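Long-range contacts in tryptophan halogenase (Shewanella frigidimarina, PDB 2PYX), which probably acts as a flavin-dependent monooxygenase of the tryptophan halogenase family, binding FAD and presumably halogenating an indole-type substrate: residues A[88-97]-A[272-283]; A[246-254]-A[405-413]. All coordinates share one frame; numbering follows the deposited sequence. Where two conformers were deposited one is given.

How the contacts relate
Two contacts, their centres 16 Å apart, touch each other beside the predicted substrate site. In chain order their segments alternate, 88-97, 246-254, 272-283 and 405-413, so the two pairings cross along the chain. Contact 1 pairs strands 87-95 and 274-279 within a large mixed sheet; contact 2 sets the short helix 248-251 against the C-terminal end of the long helix 383-413. Trp-97 and Trp-283 of contact 1 pack on Tyr-412, and Phe-94 on His-411. Phe-94 of contact 1 and Leu-408 of contact 2 both lie close to Glu-361, a predicted tryptophan ligand; Lys-89, the predicted active-site residue, belongs to contact 1. Sheet and helix thus probably frame the substrate region together.

Contact 1 (A[88-97]-A[272-283]); sequences FKQGSRFINW and SCTHSTAQPNGW
Trp-97, just past strand 91-95, turns its indole back to Ser-276, NE1 making weak hydrogen bonds to Ser-276 OG (3.1 Å) and to the carbonyl O of the same residue. The methyl of Ala-278 lies over the five-membered ring of this indole in a CH-pi contact, CB to centroid 3.8 Å, while Phe-94 CD1 sits against the opposite face. Beyond them CZ2 of Trp-97 meets Trp-283 CB at 3.6 Å, the two indoles inclined at 46°. A chi1 of 166° turns Ser-276 OG away from the backbone N, so that it lies at the edge of the Trp-97 indole and near CD1 of Phe-94.

Backbone bonds hold this cluster in register: Arg-93 N donates to Thr-274 O at 2.8 Å and Ile-95 N to Ser-276 O at 2.9 Å, with Ser-276 and Ala-278 returning bonds to Arg-93 O and Ile-95 O. At the other end a water 2.8 Å from Lys-89 NZ also hydrogen-bonds Thr-274 OG1, which has His-171 as a further partner. Bonds to this water and to Thr-62 O hold the extended lysine side chain in place, consistent with its predicted active-site role.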
loop_
_atom_site.group_PDB
_atom_site.type_symbol
_atom_site.label_atom_id
_atom_site.label_comp_id
_atom_site.label_asym_id
_atom_site.label_seq_id
_atom_site.Cartn_x
_atom_site.Cartn_y
_atom_site.Cartn_z
ATOM N N PHE A 88 -1.422 14.133 -3.525
ATOM C CA PHE A 88 -2.601 13.280 -3.414
ATOM C C PHE A 88 -2.554 12.186 -4.434
ATOM O O PHE A 88 -2.313 12.447 -5.601
ATOM C CB PHE A 88 -3.877 14.109 -3.613
ATOM C CG PHE A 88 -3.949 15.286 -2.697
ATOM C CD1 PHE A 88 -4.241 15.120 -1.355
ATOM C CD2 PHE A 88 -3.667 16.547 -3.165
ATOM C CE1 PHE A 88 -4.267 16.226 -0.516
ATOM C CE2 PHE A 88 -3.678 17.641 -2.322
ATOM C CZ PHE A 88 -3.976 17.475 -1.010
ATOM N N LYS A 89 -2.858 10.966 -3.990
ATOM C CA LYS A 89 -2.913 9.793 -4.871
ATOM C C LYS A 89 -4.354 9.280 -4.905
ATOM O O LYS A 89 -4.919 8.982 -3.864
ATOM C CB LYS A 89 -1.997 8.702 -4.322
ATOM C CG LYS A 89 -2.099 7.371 -5.033
ATOM C CD LYS A 89 -1.275 6.301 -4.347
ATOM C CE LYS A 89 -1.555 4.951 -4.946
ATOM N NZ LYS A 89 -0.940 3.899 -4.083
ATOM N N GLN A 90 -4.932 9.147 -6.089
ATOM C CA GLN A 90 -6.314 8.703 -6.278
ATOM C C GLN A 90 -6.483 7.307 -6.855
ATOM O O GLN A 90 -7.601 6.881 -7.163
ATOM C CB GLN A 90 -7.073 9.733 -7.128
ATOM C CG GLN A 90 -7.270 11.021 -6.368
ATOM C CD GLN A 90 -8.093 12.000 -7.153
ATOM O OE1 GLN A 90 -9.305 11.822 -7.324
ATOM N NE2 GLN A 90 -7.429 13.027 -7.670
ATOM N N GLY A 91 -5.355 6.596 -6.981
ATOM C CA GLY A 91 -5.330 5.212 -7.463
ATOM C C GLY A 91 -4.080 4.950 -8.272
ATOM O O GLY A 91 -3.070 5.639 -8.109
ATOM N N SER A 92 -4.139 3.890 -9.075
ATOM C CA SER A 92 -3.061 3.466 -9.966
ATOM C C SER A 92 -3.585 3.388 -11.385
ATOM O O SER A 92 -4.636 2.798 -11.637
ATOM C CB SER A 92 -2.532 2.086 -9.593
ATOM O OG SER A 92 -1.909 2.071 -8.317
ATOM N N ARG A 93 -2.842 4.016 -12.298
ATOM C CA ARG A 93 -3.148 3.915 -13.710
ATOM C C ARG A 93 -2.146 2.993 -14.369
ATOM O O ARG A 93 -0.932 3.188 -14.253
ATOM C CB ARG A 93 -3.125 5.255 -14.416
ATOM C CG ARG A 93 -3.672 5.172 -15.849
ATOM C CD ARG A 93 -3.707 6.517 -16.510
ATOM N NE ARG A 93 -4.491 7.482 -15.751
ATOM C CZ ARG A 93 -5.822 7.516 -15.717
ATOM N NH1 ARG A 93 -6.523 6.632 -16.396
ATOM N NH2 ARG A 93 -6.449 8.434 -14.994
ATOM N N PHE A 94 -2.688 1.992 -15.041
ATOM C CA PHE A 94 -1.922 0.900 -15.660
ATOM C C PHE A 94 -1.879 1.139 -17.176
ATOM O O PHE A 94 -2.929 1.161 -17.823
ATOM C CB PHE A 94 -2.562 -0.431 -15.300
ATOM C CG PHE A 94 -2.439 -0.727 -13.845
ATOM C CD1 PHE A 94 -1.242 -1.196 -13.314
ATOM C CD2 PHE A 94 -3.486 -0.471 -12.962
ATOM C CE1 PHE A 94 -1.110 -1.413 -11.950
ATOM C CE2 PHE A 94 -3.342 -0.695 -11.590
ATOM C CZ PHE A 94 -2.164 -1.191 -11.101
ATOM N N ILE A 95 -0.664 1.290 -17.702
ATOM C CA ILE A 95 -0.428 1.668 -19.080
ATOM C C ILE A 95 0.291 0.502 -19.745
ATOM O O ILE A 95 1.296 0.038 -19.224
ATOM C CB ILE A 95 0.386 2.966 -19.120
ATOM C CG1 ILE A 95 -0.365 4.056 -18.323
ATOM C CG2 ILE A 95 0.642 3.390 -20.548
ATOM C CD1 ILE A 95 0.464 5.259 -18.027
ATOM N N ASN A 96 -0.183 0.094 -20.920
ATOM C CA ASN A 96 0.433 -0.926 -21.748
ATOM C C ASN A 96 0.509 -2.318 -21.120
ATOM O O ASN A 96 1.311 -3.133 -21.518
ATOM C CB ASN A 96 1.818 -0.482 -22.240
ATOM C CG ASN A 96 1.756 0.714 -23.166
ATOM O OD1 ASN A 96 0.693 1.067 -23.651
ATOM N ND2 ASN A 96 2.885 1.371 -23.331
ATOM N N TRP A 97 -0.379 -2.597 -20.177
ATOM C CA TRP A 97 -0.383 -3.909 -19.543
ATOM C C TRP A 97 -1.143 -4.940 -20.353
ATOM O O TRP A 97 -0.918 -6.141 -20.200
ATOM C CB TRP A 97 -1.028 -3.830 -18.138
ATOM C CG TRP A 97 -0.117 -3.376 -17.103
ATOM C CD1 TRP A 97 0.372 -2.127 -16.875
ATOM C CD2 TRP A 97 0.423 -4.213 -16.077
ATOM N NE1 TRP A 97 1.227 -2.137 -15.783
ATOM C CE2 TRP A 97 1.257 -3.415 -15.269
ATOM C CE3 TRP A 97 0.274 -5.583 -15.773
ATOM C CZ2 TRP A 97 1.943 -3.937 -14.179
ATOM C CZ3 TRP A 97 0.954 -6.088 -14.674
ATOM C CH2 TRP A 97 1.783 -5.276 -13.910
ATOM N N SER A 272 -2.294 12.657 -10.842
ATOM C CA SER A 272 -3.219 12.377 -9.753
ATOM C C SER A 272 -3.084 10.960 -9.204
ATOM O O SER A 272 -3.563 10.700 -8.104
ATOM C CB SER A 272 -4.649 12.574 -10.200
ATOM O OG SER A 272 -4.881 13.921 -10.635
ATOM N N CYS A 273 -2.464 10.079 -9.980
ATOM C CA CYS A 273 -2.339 8.651 -9.620
ATOM C C CYS A 273 -0.900 8.184 -9.768
ATOM O O CYS A 273 -0.112 8.786 -10.477
ATOM C CB CYS A 273 -3.201 7.817 -10.549
ATOM S SG CYS A 273 -4.940 8.196 -10.455
ATOM N N THR A 274 -0.575 7.075 -9.116
ATOM C CA THR A 274 0.642 6.339 -9.471
ATOM C C THR A 274 0.479 5.783 -10.889
ATOM O O THR A 274 -0.587 5.266 -11.233
ATOM C CB THR A 274 0.870 5.184 -8.504
ATOM O OG1 THR A 274 1.021 5.692 -7.177
ATOM C CG2 THR A 274 2.090 4.386 -8.904
ATOM N N HIS A 275 1.538 5.856 -11.712
ATOM C CA HIS A 275 1.529 5.220 -13.019
ATOM C C HIS A 275 2.378 3.962 -12.952
ATOM O O HIS A 275 3.424 3.919 -12.285
ATOM C CB HIS A 275 2.054 6.161 -14.084
ATOM C CG HIS A 275 1.133 7.303 -14.349
ATOM N ND1 HIS A 275 1.261 8.108 -15.460
ATOM C CD2 HIS A 275 0.039 7.750 -13.683
ATOM C CE1 HIS A 275 0.307 9.026 -15.443
ATOM N NE2 HIS A 275 -0.444 8.838 -14.374
ATOM N N SER A 276 1.879 2.937 -13.631
ATOM C CA SER A 276 2.550 1.653 -13.741
ATOM C C SER A 276 2.506 1.310 -15.211
ATOM O O SER A 276 1.447 1.023 -15.747
ATOM C CB SER A 276 1.762 0.607 -12.946
ATOM O OG SER A 276 2.185 -0.697 -13.269
ATOM N N THR A 277 3.668 1.325 -15.872
ATOM C CA THR A 277 3.737 1.122 -17.308
ATOM C C THR A 277 4.488 -0.182 -17.545
ATOM O O THR A 277 5.680 -0.308 -17.245
ATOM C CB THR A 277 4.454 2.312 -18.027
ATOM O OG1 THR A 277 3.806 3.538 -17.676
ATOM C CG2 THR A 277 4.404 2.116 -19.510
ATOM N N ALA A 278 3.794 -1.139 -18.122
ATOM C CA ALA A 278 4.344 -2.459 -18.380
ATOM C C ALA A 278 5.470 -2.386 -19.400
ATOM O O ALA A 278 5.399 -1.588 -20.340
ATOM C CB ALA A 278 3.280 -3.437 -18.862
ATOM N N GLN A 279 6.473 -3.232 -19.174
ATOM C CA GLN A 279 7.683 -3.338 -19.991
ATOM C C GLN A 279 7.853 -4.803 -20.402
ATOM O O GLN A 279 7.043 -5.661 -19.971
ATOM C CB GLN A 279 8.889 -2.828 -19.203
ATOM C CG GLN A 279 8.749 -1.441 -18.627
ATOM C CD GLN A 279 8.620 -0.372 -19.698
ATOM O OE1 GLN A 279 9.333 -0.421 -20.727
ATOM N NE2 GLN A 279 7.707 0.598 -19.485
ATOM N N PRO A 280 8.862 -5.127 -21.244
ATOM C CA PRO A 280 9.015 -6.524 -21.659
ATOM C C PRO A 280 9.195 -7.540 -20.530
ATOM O O PRO A 280 8.776 -8.692 -20.720
ATOM C CB PRO A 280 10.227 -6.472 -22.598
ATOM C CG PRO A 280 10.156 -5.082 -23.179
ATOM C CD PRO A 280 9.753 -4.220 -22.015
ATOM N N ASN A 281 9.815 -7.120 -19.429
ATOM C CA ASN A 281 10.183 -8.032 -18.362
ATOM C C ASN A 281 9.802 -7.550 -16.975
ATOM O O ASN A 281 10.443 -7.941 -15.994
ATOM C CB ASN A 281 11.680 -8.367 -18.453
ATOM C CG ASN A 281 11.988 -9.142 -19.691
ATOM O OD1 ASN A 281 11.560 -10.269 -19.826
ATOM N ND2 ASN A 281 12.731 -8.542 -20.617
ATOM N N GLY A 282 8.771 -6.717 -16.908
ATOM C CA GLY A 282 8.311 -6.178 -15.647
ATOM C C GLY A 282 7.480 -4.930 -15.893
ATOM O O GLY A 282 6.748 -4.853 -16.869
ATOM N N TRP A 283 7.590 -3.962 -15.010
ATOM C CA TRP A 283 6.819 -2.729 -15.132
ATOM C C TRP A 283 7.556 -1.623 -14.425
ATOM O O TRP A 283 8.344 -1.855 -13.489
ATOM C CB TRP A 283 5.397 -2.919 -14.575
ATOM C CG TRP A 283 5.348 -3.278 -13.123
ATOM C CD1 TRP A 283 5.475 -4.539 -12.549
ATOM C CD2 TRP A 283 5.144 -2.370 -12.033
ATOM N NE1 TRP A 283 5.385 -4.429 -11.181
ATOM C CE2 TRP A 283 5.164 -3.123 -10.839
ATOM C CE3 TRP A 283 4.943 -0.993 -11.938
ATOM C CZ2 TRP A 283 5.017 -2.533 -9.574
ATOM C CZ3 TRP A 283 4.721 -0.411 -10.690
ATOM C CH2 TRP A 283 4.764 -1.189 -9.517
HETATM O O HOH W 1 1.642 3.983 -5.116
HETATM O O HOH W 2 5.613 0.297 -22.428
#

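Contact 2 (A[246-254]-A[405-413]); sequences SQKSVLFND and IDFLKLHYV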
loop_
_atom_site.group_PDB
_atom_site.type_symbol
_atom_site.label_atom_id
_atom_site.label_comp_id
_atom_site.label_asym_id
_atom_site.label_seq_id
_atom_site.Cartn_x
_atom_site.Cartn_y
_atom_site.Cartn_z
ATOM N N SER A 246 8.384 -17.963 -0.030
ATOM C CA SER A 246 8.689 -17.278 -1.261
ATOM C C SER A 246 7.523 -17.305 -2.218
ATOM O O SER A 246 6.910 -18.371 -2.430
ATOM C CB SER A 246 9.856 -17.969 -1.974
ATOM O OG SER A 246 10.123 -17.336 -3.219
ATOM N N GLN A 247 7.273 -16.153 -2.849
ATOM C CA GLN A 247 6.239 -16.032 -3.838
ATOM C C GLN A 247 6.791 -15.710 -5.224
ATOM O O GLN A 247 6.076 -15.312 -6.146
ATOM C CB GLN A 247 5.215 -14.995 -3.413
ATOM C CG GLN A 247 4.568 -15.328 -2.038
ATOM C CD GLN A 247 3.811 -16.608 -2.015
ATOM O OE1 GLN A 247 3.057 -16.897 -2.939
ATOM N NE2 GLN A 247 3.999 -17.414 -0.945
ATOM N N LYS A 248 8.091 -15.929 -5.382
ATOM C CA LYS A 248 8.718 -15.604 -6.668
ATOM C C LYS A 248 8.199 -16.500 -7.787
ATOM O O LYS A 248 8.209 -16.073 -8.944
ATOM C CB LYS A 248 10.256 -15.684 -6.594
ATOM C CG LYS A 248 10.933 -14.846 -7.649
ATOM C CD LYS A 248 12.364 -15.164 -7.824
ATOM C CE LYS A 248 13.218 -14.856 -6.637
ATOM N NZ LYS A 248 14.719 -14.967 -6.960
ATOM N N SER A 249 7.758 -17.717 -7.471
ATOM C CA SER A 249 7.259 -18.623 -8.518
ATOM C C SER A 249 5.896 -18.176 -9.080
ATOM O O SER A 249 5.428 -18.665 -10.115
ATOM C CB SER A 249 7.205 -20.075 -8.036
ATOM O OG SER A 249 6.164 -20.247 -7.135
ATOM N N VAL A 250 5.274 -17.225 -8.375
ATOM C CA VAL A 250 4.053 -16.582 -8.817
ATOM C C VAL A 250 4.330 -15.256 -9.531
ATOM O O VAL A 250 3.819 -15.011 -10.608
ATOM C CB VAL A 250 3.097 -16.326 -7.610
ATOM C CG1 VAL A 250 1.814 -15.588 -8.025
ATOM C CG2 VAL A 250 2.735 -17.619 -6.947
ATOM N N LEU A 251 5.099 -14.367 -8.905
ATOM C CA LEU A 251 5.269 -13.001 -9.420
ATOM C C LEU A 251 6.512 -12.798 -10.281
ATOM O O LEU A 251 6.546 -11.839 -11.029
ATOM C CB LEU A 251 5.319 -12.013 -8.271
ATOM C CG LEU A 251 4.051 -11.943 -7.421
ATOM C CD1 LEU A 251 4.243 -10.978 -6.269
ATOM C CD2 LEU A 251 2.837 -11.585 -8.233
ATOM N N PHE A 252 7.517 -13.658 -10.124
ATOM C CA PHE A 252 8.778 -13.649 -10.901
ATOM C C PHE A 252 9.731 -12.524 -10.526
ATOM O O PHE A 252 10.941 -12.759 -10.469
ATOM C CB PHE A 252 8.568 -13.599 -12.415
ATOM C CG PHE A 252 7.659 -14.633 -12.993
ATOM C CD1 PHE A 252 7.367 -15.832 -12.340
ATOM C CD2 PHE A 252 7.119 -14.422 -14.252
ATOM C CE1 PHE A 252 6.508 -16.749 -12.948
ATOM C CE2 PHE A 252 6.307 -15.329 -14.828
ATOM C CZ PHE A 252 6.002 -16.487 -14.199
ATOM N N ASN A 253 9.203 -11.326 -10.325
ATOM C CA ASN A 253 10.052 -10.140 -10.138
ATOM C C ASN A 253 10.856 -10.245 -8.879
ATOM O O ASN A 253 10.306 -10.421 -7.795
ATOM C CB ASN A 253 9.204 -8.888 -10.151
ATOM C CG ASN A 253 8.401 -8.801 -11.384
ATOM O OD1 ASN A 253 8.956 -8.915 -12.510
ATOM N ND2 ASN A 253 7.133 -8.539 -11.236
ATOM N N ASP A 254 12.150 -9.995 -9.002
ATOM C CA ASP A 254 13.073 -10.069 -7.875
ATOM C C ASP A 254 14.153 -8.983 -7.962
ATOM O O ASP A 254 15.172 -9.074 -7.282
ATOM C CB ASP A 254 13.710 -11.464 -7.766
ATOM C CG ASP A 254 14.510 -11.882 -9.006
ATOM O OD1 ASP A 254 14.617 -11.082 -9.965
ATOM O OD2 ASP A 254 15.024 -13.026 -8.985
ATOM N N ILE A 405 -1.220 -11.626 -3.020
ATOM C CA ILE A 405 -0.537 -12.356 -4.070
ATOM C C ILE A 405 -1.492 -12.587 -5.255
ATOM O O ILE A 405 -1.155 -12.393 -6.441
ATOM C CB ILE A 405 0.091 -13.655 -3.574
ATOM C CG1 ILE A 405 1.152 -13.383 -2.505
ATOM C CG2 ILE A 405 0.705 -14.438 -4.765
ATOM C CD1 ILE A 405 2.245 -12.457 -2.957
ATOM N N ASP A 406 -2.717 -12.977 -4.936
ATOM C CA ASP A 406 -3.671 -13.282 -5.980
ATOM C C ASP A 406 -4.056 -12.013 -6.744
ATOM O O ASP A 406 -4.190 -12.025 -7.972
ATOM C CB ASP A 406 -4.956 -13.898 -5.390
ATOM C CG ASP A 406 -4.775 -15.331 -4.958
ATOM O OD1 ASP A 406 -3.680 -15.926 -5.131
ATOM O OD2 ASP A 406 -5.798 -15.884 -4.426
ATOM N N PHE A 407 -4.265 -10.922 -6.016
ATOM C CA PHE A 407 -4.673 -9.667 -6.651
ATOM C C PHE A 407 -3.560 -9.152 -7.569
ATOM O O PHE A 407 -3.813 -8.735 -8.703
ATOM C CB PHE A 407 -5.084 -8.605 -5.617
ATOM C CG PHE A 407 -5.589 -7.325 -6.242
ATOM C CD1 PHE A 407 -6.557 -7.350 -7.227
ATOM C CD2 PHE A 407 -5.072 -6.101 -5.857
ATOM C CE1 PHE A 407 -7.030 -6.156 -7.800
ATOM C CE2 PHE A 407 -5.547 -4.918 -6.407
ATOM C CZ PHE A 407 -6.519 -4.953 -7.379
ATOM N N LEU A 408 -2.325 -9.154 -7.072
ATOM C CA LEU A 408 -1.197 -8.733 -7.920
ATOM C C LEU A 408 -1.065 -9.631 -9.123
ATOM O O LEU A 408 -0.958 -9.168 -10.245
ATOM C CB LEU A 408 0.091 -8.715 -7.124
ATOM C CG LEU A 408 0.359 -7.413 -6.366
ATOM C CD1 LEU A 408 -0.775 -6.961 -5.451
ATOM C CD2 LEU A 408 1.681 -7.501 -5.605
ATOM N N LYS A 409 -1.110 -10.945 -8.905
ATOM C CA LYS A 409 -0.965 -11.888 -10.026
ATOM C C LYS A 409 -2.046 -11.683 -11.087
ATOM O O LYS A 409 -1.782 -11.826 -12.294
ATOM C CB LYS A 409 -0.995 -13.316 -9.509
ATOM C CG LYS A 409 -0.840 -14.391 -10.595
ATOM C CD LYS A 409 0.524 -14.251 -11.363
ATOM C CE LYS A 409 0.704 -15.412 -12.323
ATOM N NZ LYS A 409 2.139 -15.609 -12.783
ATOM N N LEU A 410 -3.272 -11.369 -10.658
ATOM C CA LEU A 410 -4.374 -11.076 -11.590
ATOM C C LEU A 410 -3.963 -10.064 -12.660
ATOM O O LEU A 410 -4.390 -10.158 -13.791
ATOM C CB LEU A 410 -5.585 -10.507 -10.808
ATOM C CG LEU A 410 -6.848 -10.195 -11.643
ATOM C CD1 LEU A 410 -7.432 -11.405 -12.279
ATOM C CD2 LEU A 410 -7.932 -9.513 -10.770
ATOM N N HIS A 411 -3.196 -9.040 -12.262
ATOM C CA HIS A 411 -2.794 -7.969 -13.170
ATOM C C HIS A 411 -2.018 -8.547 -14.342
ATOM O O HIS A 411 -2.102 -8.008 -15.467
ATOM C CB HIS A 411 -1.926 -6.920 -12.487
ATOM C CG HIS A 411 -2.622 -6.090 -11.442
ATOM N ND1 HIS A 411 -3.163 -6.640 -10.292
ATOM C CD2 HIS A 411 -2.825 -4.754 -11.353
ATOM C CE1 HIS A 411 -3.643 -5.659 -9.536
ATOM N NE2 HIS A 411 -3.448 -4.505 -10.154
ATOM N N TYR A 412 -1.238 -9.578 -14.099
ATOM C CA TYR A 412 -0.428 -10.214 -15.147
ATOM C C TYR A 412 -1.200 -11.241 -15.937
ATOM O O TYR A 412 -1.042 -11.373 -17.149
ATOM C CB TYR A 412 0.795 -10.912 -14.532
ATOM C CG TYR A 412 1.759 -9.996 -13.845
ATOM C CD1 TYR A 412 2.741 -9.342 -14.571
ATOM C CD2 TYR A 412 1.725 -9.750 -12.470
ATOM C CE1 TYR A 412 3.612 -8.506 -13.954
ATOM C CE2 TYR A 412 2.639 -8.920 -11.856
ATOM C CZ TYR A 412 3.580 -8.287 -12.608
ATOM O OH TYR A 412 4.494 -7.444 -11.995
ATOM N N VAL A 413 -1.979 -12.052 -15.247
ATOM C CA VAL A 413 -2.538 -13.274 -15.878
ATOM C C VAL A 413 -3.502 -12.984 -17.002
ATOM O O VAL A 413 -3.641 -13.781 -17.933
ATOM C CB VAL A 413 -3.318 -14.162 -14.896
ATOM C CG1 VAL A 413 -4.006 -15.368 -15.657
ATOM C CG2 VAL A 413 -2.441 -14.693 -13.865
#
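Apolar packing centres on Ile-405, whose branches divide their partners. Its CG2 meets Val-250 CG1 at 3.6 Å, while CD1 lies against Gln-247 CG at 3.8 Å and, more loosely, Leu-251 CD1. The other methyl of Leu-251, CD2, reaches toward the next turn of the long helix, to Leu-408 CB at 4.1 Å. Val-250 CG1 also rests on the aliphatic part of Lys-409, 3.8 Å from its CD.

Polar bonds flank this patch. Lys-409 bends at chi2 (60°) and brings NZ to Val-250 O at 2.8 Å, approaching in the carbonyl plane; Ser-431 and His-426 also hydrogen-bond this nitrogen, so the buried amine has three hydrogen-bond partners, which would probably stabilise a positive charge there. The ring of Phe-252 lies beside that nitrogen. Asn-253 ND2 gives a weak bond to Tyr-412 OH at 3.0 Å, amide and phenol planes 50° apart. Glu-358 ties these two together, one carboxylate oxygen binding ND2 and the other the tyrosine hydroxyl, while Asn-253 OD1 bonds Tyr-422.

The arrangement is a short helix docked on a long one through a small aliphatic core, with a lysine-to-carbonyl hydrogen bond and a weak Asn-Tyr bond at its margin. Here it borders the predicted tryptophan-binding site, Leu-408 lying near Glu-361.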